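Local coordinates for protein endonuclease V (Homo sapiens, PDB 6OZE) that cleaves inosine-containing RNA, probably close to the inosine, in a metal-ion-dependent reaction, as a member of the RNase H-like clan, at residues A[36-41]-A[111-116]. The protein carries 4 engineered substitutions. Sequence-based numbering, arbitrary orientation. Where two conformers were deposited one is given.
Sequences GLQRVG and MPQVLL. With NA (sodium ion), chain G.
The side-chain oxygen OE1 of Q113 is gripped by two successive backbone amides, Q38 N at 2.7 Å and R39 N at 3.0 Å, the latter lying in the carbonyl plane. On the other arm of the same amide, Q113 NE2 donates to G36 O at 3.0 Å, close to the amide plane, which fixes the flip of the group. It is a worked example of a side-chain amide pairing with loop backbone through both its C=O and its N-H: with CG beside its own backbone N (chi1 -68°) and the chain extended beyond, Q113 reaches past L37, while its own N bonds to R39 O. Were Q113 cut back to an alanine, Q38 N and R39 N would probably lose their shared acceptor and G36 O its donor. L37 O and Q38 OE1 bind sodium, with F64 O. R39, bent at chi3, brings NE to M111 O at 2.8 Å, in the guanidinium plane but above that of the carbonyl. Further on, parallel pairing takes over, G41 N to V114 O and L116 N to G41 O, both 2.8 Å. V114 CG1 packs against V40 CG2 and L37 CD1. Strands 39-47 and 115-118 are parallel neighbours in the mixed sheet, bridged at G41 and L115, consistent with an RNase H-like fold; L215 of helix 209-218 covers L37, V114 and L116, and L103 of helix 89-106 touches M111 and P112.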
# COMPACT_ATOMS: atom_id res chain seq x y z
N GLY A 36 -4.23 21.37 0.47
CA GLY A 36 -4.47 20.98 1.84
C GLY A 36 -3.73 19.72 2.24
O GLY A 36 -3.63 19.43 3.45
N LEU A 37 -3.22 18.95 1.28
CA LEU A 37 -2.40 17.79 1.59
C LEU A 37 -0.97 18.25 1.85
O LEU A 37 -0.34 18.86 0.98
CB LEU A 37 -2.43 16.79 0.44
CG LEU A 37 -1.56 15.55 0.64
CD1 LEU A 37 -1.99 14.74 1.89
CD2 LEU A 37 -1.61 14.69 -0.62
N GLN A 38 -0.45 17.96 3.04
CA GLN A 38 0.89 18.40 3.42
C GLN A 38 1.86 17.26 3.68
O GLN A 38 3.07 17.46 3.53
CB GLN A 38 0.83 19.26 4.69
CG GLN A 38 0.18 20.61 4.49
CD GLN A 38 1.06 21.56 3.68
OE1 GLN A 38 1.11 21.48 2.46
NE2 GLN A 38 1.78 22.43 4.38
N ARG A 39 1.38 16.10 4.13
CA ARG A 39 2.25 14.98 4.48
C ARG A 39 1.66 13.67 3.99
O ARG A 39 0.49 13.36 4.26
CB ARG A 39 2.45 14.91 6.00
CG ARG A 39 3.20 16.11 6.55
CD ARG A 39 3.32 16.06 8.08
NE ARG A 39 2.01 15.96 8.70
CZ ARG A 39 1.20 16.99 8.93
NH1 ARG A 39 0.03 16.79 9.51
NH2 ARG A 39 1.56 18.22 8.58
N VAL A 40 2.47 12.90 3.28
CA VAL A 40 2.09 11.60 2.74
C VAL A 40 3.04 10.56 3.33
O VAL A 40 4.26 10.76 3.29
CB VAL A 40 2.17 11.58 1.20
CG1 VAL A 40 1.81 10.21 0.66
CG2 VAL A 40 1.26 12.65 0.59
N GLY A 41 2.49 9.48 3.86
CA GLY A 41 3.30 8.44 4.46
C GLY A 41 3.48 7.28 3.50
O GLY A 41 2.70 7.07 2.57
N MET A 111 2.27 13.51 11.66
CA MET A 111 1.43 12.39 11.26
C MET A 111 1.03 12.54 9.80
O MET A 111 0.65 13.65 9.38
CB MET A 111 0.17 12.33 12.12
CG MET A 111 0.34 11.55 13.41
SD MET A 111 0.60 9.79 13.10
CE MET A 111 -0.89 9.36 12.20
N PRO A 112 1.09 11.48 9.01
CA PRO A 112 0.66 11.58 7.62
C PRO A 112 -0.85 11.73 7.51
O PRO A 112 -1.61 11.24 8.35
CB PRO A 112 1.12 10.25 7.02
CG PRO A 112 1.21 9.30 8.19
CD PRO A 112 1.66 10.16 9.34
N GLN A 113 -1.29 12.39 6.44
CA GLN A 113 -2.71 12.49 6.16
C GLN A 113 -3.23 11.33 5.33
O GLN A 113 -4.45 11.16 5.19
CB GLN A 113 -3.00 13.82 5.44
CG GLN A 113 -2.78 15.03 6.33
CD GLN A 113 -2.58 16.29 5.53
OE1 GLN A 113 -1.48 16.56 5.07
NE2 GLN A 113 -3.65 17.06 5.34
N VAL A 114 -2.32 10.53 4.78
CA VAL A 114 -2.64 9.38 3.94
C VAL A 114 -1.39 8.51 3.90
O VAL A 114 -0.27 9.01 3.95
CB VAL A 114 -3.05 9.87 2.51
CG1 VAL A 114 -1.95 10.75 1.89
CG2 VAL A 114 -3.36 8.69 1.59
N LEU A 115 -1.59 7.20 3.80
CA LEU A 115 -0.49 6.26 3.66
C LEU A 115 -0.56 5.61 2.29
O LEU A 115 -1.63 5.13 1.88
CB LEU A 115 -0.59 5.13 4.70
CG LEU A 115 -0.48 5.50 6.18
CD1 LEU A 115 -0.69 4.23 7.03
CD2 LEU A 115 0.88 6.11 6.45
N LEU A 116 0.58 5.55 1.62
CA LEU A 116 0.76 4.68 0.47
C LEU A 116 1.42 3.40 0.97
O LEU A 116 2.50 3.45 1.58
CB LEU A 116 1.64 5.35 -0.59
CG LEU A 116 1.14 6.70 -1.14
CD1 LEU A 116 2.01 7.11 -2.33
CD2 LEU A 116 -0.34 6.66 -1.55
NA NA G . 0.61 20.79 0.24
O HOH W 1 -1.68 22.38 0.21
O HOH W 2 2.18 22.80 -0.08
O HOH W 3 -0.83 20.29 -1.76